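Local coordinates for protein CG11900 (PDB 3NQW) that hydrolyses the alarmone ppGpp to GDP and diphosphate with the help of manganese and takes part in the fly's starvation response, at residues 9-23 with 56-70. Numbering follows the deposited sequence.
Sequences FMECLQYAAFKHRQQ and LMAALLHDVVEDTDA. With MN (manganese (II) ion), chain C.
H20 meets V64 and T68 where helix 7-19 of the HD domain packs on segment 56-70, which carries the H62-D63 pair of the HD family. Helix segments 9-19 and 56-60 run nearly parallel, 11° apart. L60 sits as a knob in the hole formed by F9, C12, L13 and A16. The helix ends at L60, and a water donates to L60 O. The same water accepts from D63 N at 2.8 Å and bonds H20 NE2 at 2.7 Å in the plane of the ring. H20 CG stands anti to the carbonyl carbon (chi1 -73°), which turns the ring toward V64 and the water. The other ring nitrogen, H20 ND1, donates to Q23 OE1 at 2.6 Å, also near the ring plane. These two bonds fix the ring's rotation, while T68 CG2 covers one face in a CH-pi contact. A leucine in place of H20 would probably leave Q23 OE1 without its donor and the water less firmly held beside D63 N. D63 OD2 binds manganese together with D123; H36 belongs to the same metal site. Y33 OH hydrogen-bonds to D63 OD2. K19 NZ makes a weak salt bridge to D69 OD1, 3.5 Å away. T68 OG1 lies 2.5 Å from V64 O and donates to it from above the carbonyl plane.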
loop_
_atom_site.group_PDB
_atom_site.type_symbol
_atom_site.label_atom_id
_atom_site.label_comp_id
_atom_site.label_asym_id
_atom_site.label_seq_id
_atom_site.Cartn_x
_atom_site.Cartn_y
_atom_site.Cartn_z
ATOM N N PHE A 9 4.206 0.537 -11.370
ATOM C CA PHE A 9 4.030 -0.224 -10.137
ATOM C C PHE A 9 3.430 0.667 -9.047
ATOM O O PHE A 9 2.736 0.207 -8.144
ATOM C CB PHE A 9 5.367 -0.776 -9.668
ATOM C CG PHE A 9 5.280 -1.513 -8.371
ATOM C CD1 PHE A 9 5.648 -0.899 -7.176
ATOM C CD2 PHE A 9 4.864 -2.838 -8.342
ATOM C CE1 PHE A 9 5.615 -1.602 -5.963
ATOM C CE2 PHE A 9 4.825 -3.553 -7.136
ATOM C CZ PHE A 9 5.204 -2.934 -5.941
ATOM N N MET A 10 3.685 1.957 -9.151
ATOM C CA MET A 10 3.179 2.867 -8.169
ATOM C C MET A 10 1.730 3.210 -8.476
ATOM O O MET A 10 0.899 3.346 -7.563
ATOM C CB MET A 10 4.084 4.092 -8.134
ATOM C CG MET A 10 5.532 3.762 -7.650
ATOM S SD MET A 10 5.632 2.892 -6.026
ATOM C CE MET A 10 4.933 4.093 -4.892
ATOM N N GLU A 11 1.420 3.329 -9.767
ATOM C CA GLU A 11 0.054 3.620 -10.210
ATOM C C GLU A 11 -0.819 2.388 -9.947
ATOM O O GLU A 11 -2.041 2.483 -9.771
ATOM C CB GLU A 11 0.044 3.937 -11.696
ATOM C CG GLU A 11 -1.270 4.508 -12.124
ATOM C CD GLU A 11 -1.401 4.562 -13.615
ATOM O OE1 GLU A 11 -0.878 3.657 -14.300
ATOM O OE2 GLU A 11 -2.045 5.503 -14.108
ATOM N N CYS A 12 -0.165 1.230 -9.943
ATOM C CA CYS A 12 -0.846 -0.009 -9.675
ATOM C C CYS A 12 -1.070 -0.150 -8.171
ATOM O O CYS A 12 -2.132 -0.595 -7.723
ATOM C CB CYS A 12 -0.032 -1.185 -10.192
ATOM S SG CYS A 12 -0.793 -2.768 -9.786
ATOM N N LEU A 13 -0.058 0.222 -7.390
ATOM C CA LEU A 13 -0.132 0.164 -5.929
ATOM C C LEU A 13 -1.259 1.088 -5.503
ATOM O O LEU A 13 -2.080 0.756 -4.649
ATOM C CB LEU A 13 1.167 0.679 -5.307
ATOM C CG LEU A 13 1.581 0.221 -3.906
ATOM C CD1 LEU A 13 2.234 1.388 -3.193
ATOM C CD2 LEU A 13 0.388 -0.285 -3.134
ATOM N N GLN A 14 -1.264 2.266 -6.119
ATOM C CA GLN A 14 -2.255 3.297 -5.863
ATOM C C GLN A 14 -3.635 2.798 -6.253
ATOM O O GLN A 14 -4.608 2.971 -5.521
ATOM C CB GLN A 14 -1.909 4.539 -6.681
ATOM C CG GLN A 14 -2.757 5.762 -6.364
ATOM C CD GLN A 14 -2.242 7.026 -7.062
ATOM O OE1 GLN A 14 -2.551 7.293 -8.235
ATOM N NE2 GLN A 14 -1.427 7.796 -6.345
ATOM N N TYR A 15 -3.709 2.162 -7.413
ATOM C CA TYR A 15 -4.974 1.653 -7.902
ATOM C C TYR A 15 -5.527 0.553 -6.988
ATOM O O TYR A 15 -6.699 0.570 -6.619
ATOM C CB TYR A 15 -4.790 1.149 -9.326
ATOM C CG TYR A 15 -6.060 0.660 -9.949
ATOM C CD1 TYR A 15 -6.190 -0.667 -10.346
ATOM C CD2 TYR A 15 -7.132 1.524 -10.158
ATOM C CE1 TYR A 15 -7.350 -1.124 -10.939
ATOM C CE2 TYR A 15 -8.297 1.073 -10.752
ATOM C CZ TYR A 15 -8.398 -0.253 -11.140
ATOM O OH TYR A 15 -9.553 -0.712 -11.729
ATOM N N ALA A 16 -4.678 -0.398 -6.619
ATOM C CA ALA A 16 -5.109 -1.452 -5.722
ATOM C C ALA A 16 -5.689 -0.789 -4.458
ATOM O O ALA A 16 -6.813 -1.075 -4.054
ATOM C CB ALA A 16 -3.927 -2.351 -5.362
ATOM N N ALA A 17 -4.914 0.116 -3.864
ATOM C CA ALA A 17 -5.282 0.857 -2.654
ATOM C C ALA A 17 -6.591 1.647 -2.740
ATOM O O ALA A 17 -7.275 1.859 -1.732
ATOM C CB ALA A 17 -4.148 1.811 -2.292
ATOM N N PHE A 18 -6.916 2.099 -3.947
ATOM C CA PHE A 18 -8.116 2.883 -4.193
ATOM C C PHE A 18 -9.376 2.038 -4.310
ATOM O O PHE A 18 -10.369 2.285 -3.629
ATOM C CB PHE A 18 -7.953 3.685 -5.477
ATOM C CG PHE A 18 -9.143 4.506 -5.803
ATOM C CD1 PHE A 18 -9.553 5.504 -4.933
ATOM C CD2 PHE A 18 -9.894 4.254 -6.946
ATOM C CE1 PHE A 18 -10.700 6.247 -5.187
ATOM C CE2 PHE A 18 -11.053 4.994 -7.219
ATOM C CZ PHE A 18 -11.454 5.992 -6.335
ATOM N N LYS A 19 -9.318 1.052 -5.196
ATOM C CA LYS A 19 -10.435 0.151 -5.447
ATOM C C LYS A 19 -10.832 -0.608 -4.172
ATOM O O LYS A 19 -12.015 -0.848 -3.916
ATOM C CB LYS A 19 -10.054 -0.841 -6.558
ATOM C CG LYS A 19 -9.599 -0.213 -7.885
ATOM C CD LYS A 19 -10.742 0.025 -8.869
ATOM C CE LYS A 19 -11.603 1.220 -8.514
ATOM N NZ LYS A 19 -12.666 1.468 -9.535
ATOM N N HIS A 20 -9.839 -0.982 -3.369
ATOM C CA HIS A 20 -10.098 -1.702 -2.127
ATOM C C HIS A 20 -10.454 -0.763 -0.957
ATOM O O HIS A 20 -10.999 -1.215 0.039
ATOM C CB HIS A 20 -8.871 -2.540 -1.729
ATOM C CG HIS A 20 -8.650 -3.760 -2.569
ATOM N ND1 HIS A 20 -9.487 -4.858 -2.528
ATOM C CD2 HIS A 20 -7.658 -4.085 -3.434
ATOM C CE1 HIS A 20 -9.019 -5.799 -3.322
ATOM N NE2 HIS A 20 -7.905 -5.357 -3.886
ATOM N N ARG A 21 -10.161 0.531 -1.087
ATOM C CA ARG A 21 -10.397 1.517 -0.031
ATOM C C ARG A 21 -11.506 1.258 0.994
ATOM O O ARG A 21 -11.339 1.570 2.182
ATOM C CB ARG A 21 -10.599 2.904 -0.638
ATOM C CG ARG A 21 -11.898 3.105 -1.388
ATOM C CD ARG A 21 -12.013 4.560 -1.831
ATOM N NE ARG A 21 -13.183 4.839 -2.671
ATOM C CZ ARG A 21 -13.485 4.192 -3.794
ATOM N NH1 ARG A 21 -14.569 4.527 -4.480
ATOM N NH2 ARG A 21 -12.713 3.206 -4.227
ATOM N N GLN A 22 -12.627 0.693 0.544
ATOM C CA GLN A 22 -13.784 0.399 1.415
ATOM C C GLN A 22 -13.781 -1.019 1.990
ATOM O O GLN A 22 -14.423 -1.289 3.010
ATOM C CB GLN A 22 -15.099 0.618 0.643
ATOM C CG GLN A 22 -15.441 2.078 0.334
ATOM C CD GLN A 22 -16.543 2.216 -0.713
ATOM O OE1 GLN A 22 -17.602 1.592 -0.604
ATOM N NE2 GLN A 22 -16.299 3.043 -1.731
ATOM N N GLN A 23 -13.040 -1.913 1.342
ATOM C CA GLN A 23 -12.965 -3.307 1.764
ATOM C C GLN A 23 -12.101 -3.511 2.998
ATOM O O GLN A 23 -11.048 -2.897 3.139
ATOM C CB GLN A 23 -12.442 -4.149 0.607
ATOM C CG GLN A 23 -12.564 -5.638 0.805
ATOM C CD GLN A 23 -12.300 -6.390 -0.481
ATOM O OE1 GLN A 23 -11.337 -6.106 -1.195
ATOM N NE2 GLN A 23 -13.155 -7.352 -0.787
ATOM N N LEU A 56 4.734 -8.797 -9.324
ATOM C CA LEU A 56 4.499 -7.917 -8.184
ATOM C C LEU A 56 3.198 -7.122 -8.333
ATOM O O LEU A 56 2.351 -7.133 -7.446
ATOM C CB LEU A 56 5.688 -6.966 -8.013
ATOM C CG LEU A 56 7.029 -7.648 -7.723
ATOM C CD1 LEU A 56 8.138 -6.608 -7.707
ATOM C CD2 LEU A 56 6.958 -8.394 -6.392
ATOM N N MET A 57 3.034 -6.432 -9.451
ATOM C CA MET A 57 1.815 -5.673 -9.659
ATOM C C MET A 57 0.618 -6.621 -9.725
ATOM O O MET A 57 -0.408 -6.367 -9.111
ATOM C CB MET A 57 1.919 -4.866 -10.941
ATOM C CG MET A 57 3.131 -3.958 -10.990
ATOM S SD MET A 57 3.402 -3.398 -12.672
ATOM C CE MET A 57 2.144 -2.195 -12.793
ATOM N N ALA A 58 0.749 -7.717 -10.463
ATOM C CA ALA A 58 -0.343 -8.670 -10.571
ATOM C C ALA A 58 -0.829 -9.064 -9.167
ATOM O O ALA A 58 -2.033 -9.181 -8.926
ATOM C CB ALA A 58 0.113 -9.910 -11.359
ATOM N N ALA A 59 0.113 -9.255 -8.242
ATOM C CA ALA A 59 -0.201 -9.630 -6.854
ATOM C C ALA A 59 -0.934 -8.500 -6.133
ATOM O O ALA A 59 -1.869 -8.745 -5.375
ATOM C CB ALA A 59 1.075 -9.980 -6.098
ATOM N N LEU A 60 -0.509 -7.265 -6.362
ATOM C CA LEU A 60 -1.177 -6.133 -5.737
ATOM C C LEU A 60 -2.643 -6.078 -6.203
ATOM O O LEU A 60 -3.533 -5.610 -5.480
ATOM C CB LEU A 60 -0.458 -4.822 -6.096
ATOM C CG LEU A 60 0.815 -4.509 -5.295
ATOM C CD1 LEU A 60 1.475 -3.242 -5.791
ATOM C CD2 LEU A 60 0.460 -4.373 -3.831
ATOM N N LEU A 61 -2.873 -6.612 -7.403
ATOM C CA LEU A 61 -4.179 -6.629 -8.060
ATOM C C LEU A 61 -4.871 -7.988 -8.130
ATOM O O LEU A 61 -5.872 -8.144 -8.834
ATOM C CB LEU A 61 -4.022 -6.105 -9.483
ATOM C CG LEU A 61 -3.418 -4.717 -9.676
ATOM C CD1 LEU A 61 -3.422 -4.402 -11.143
ATOM C CD2 LEU A 61 -4.208 -3.664 -8.900
ATOM N N HIS A 62 -4.341 -8.964 -7.406
ATOM C CA HIS A 62 -4.898 -10.304 -7.394
ATOM C C HIS A 62 -6.303 -10.422 -6.792
ATOM O O HIS A 62 -6.899 -11.491 -6.854
ATOM C CB HIS A 62 -3.960 -11.238 -6.643
ATOM C CG HIS A 62 -4.110 -11.179 -5.161
ATOM N ND1 HIS A 62 -4.462 -12.282 -4.408
ATOM C CD2 HIS A 62 -3.928 -10.170 -4.282
ATOM C CE1 HIS A 62 -4.485 -11.952 -3.135
ATOM N NE2 HIS A 62 -4.163 -10.671 -3.028
ATOM N N ASP A 63 -6.835 -9.359 -6.194
ATOM C CA ASP A 63 -8.184 -9.432 -5.627
ATOM C C ASP A 63 -9.115 -8.334 -6.150
ATOM O O ASP A 63 -10.315 -8.415 -5.939
ATOM C CB ASP A 63 -8.149 -9.416 -4.080
ATOM C CG ASP A 63 -7.909 -10.819 -3.463
ATOM O OD1 ASP A 63 -8.302 -11.847 -4.066
ATOM O OD2 ASP A 63 -7.347 -10.900 -2.348
ATOM N N VAL A 64 -8.579 -7.325 -6.842
ATOM C CA VAL A 64 -9.431 -6.251 -7.362
ATOM C C VAL A 64 -10.477 -6.728 -8.349
ATOM O O VAL A 64 -11.674 -6.535 -8.141
ATOM C CB VAL A 64 -8.649 -5.133 -8.085
ATOM C CG1 VAL A 64 -7.874 -4.314 -7.085
ATOM C CG2 VAL A 64 -7.739 -5.722 -9.139
ATOM N N VAL A 65 -10.036 -7.354 -9.431
ATOM C CA VAL A 65 -10.982 -7.794 -10.436
ATOM C C VAL A 65 -12.082 -8.684 -9.863
ATOM O O VAL A 65 -13.174 -8.766 -10.429
ATOM C CB VAL A 65 -10.277 -8.534 -11.587
ATOM C CG1 VAL A 65 -11.281 -8.856 -12.672
ATOM C CG2 VAL A 65 -9.148 -7.682 -12.146
ATOM N N GLU A 66 -11.803 -9.323 -8.729
ATOM C CA GLU A 66 -12.761 -10.223 -8.092
ATOM C C GLU A 66 -13.563 -9.620 -6.938
ATOM O O GLU A 66 -14.730 -9.956 -6.767
ATOM C CB GLU A 66 -12.051 -11.493 -7.586
ATOM C CG GLU A 66 -12.953 -12.736 -7.571
ATOM C CD GLU A 66 -12.588 -13.788 -6.526
ATOM O OE1 GLU A 66 -13.495 -14.583 -6.177
ATOM O OE2 GLU A 66 -11.419 -13.834 -6.067
ATOM N N ASP A 67 -12.958 -8.748 -6.140
ATOM C CA ASP A 67 -13.681 -8.169 -5.011
ATOM C C ASP A 67 -14.208 -6.763 -5.267
ATOM O O ASP A 67 -15.331 -6.444 -4.894
ATOM C CB ASP A 67 -12.798 -8.145 -3.761
ATOM C CG ASP A 67 -12.243 -9.512 -3.404
ATOM O OD1 ASP A 67 -13.030 -10.490 -3.347
ATOM O OD2 ASP A 67 -11.016 -9.605 -3.167
ATOM N N THR A 68 -13.382 -5.923 -5.884
ATOM C CA THR A 68 -13.757 -4.543 -6.188
ATOM C C THR A 68 -14.593 -4.448 -7.472
ATOM O O THR A 68 -14.990 -5.465 -8.051
ATOM C CB THR A 68 -12.510 -3.658 -6.364
ATOM O OG1 THR A 68 -11.767 -4.097 -7.507
ATOM C CG2 THR A 68 -11.626 -3.734 -5.133
ATOM N N ASP A 69 -14.871 -3.220 -7.908
ATOM C CA ASP A 69 -15.639 -3.007 -9.124
ATOM C C ASP A 69 -14.716 -2.765 -10.317
ATOM O O ASP A 69 -15.067 -2.065 -11.254
ATOM C CB ASP A 69 -16.631 -1.839 -8.956
ATOM C CG ASP A 69 -15.957 -0.471 -8.912
ATOM O OD1 ASP A 69 -15.283 -0.156 -7.902
ATOM O OD2 ASP A 69 -16.113 0.302 -9.889
ATOM N N ALA A 70 -13.529 -3.356 -10.274
ATOM C CA ALA A 70 -12.575 -3.227 -11.361
ATOM C C ALA A 70 -12.772 -4.396 -12.345
ATOM O O ALA A 70 -13.409 -5.404 -12.006
ATOM C CB ALA A 70 -11.161 -3.232 -10.804
HETATM MN MN MN C . -6.241 -12.684 -1.578
HETATM O O HOH W 1 -6.189 -6.674 -5.504
#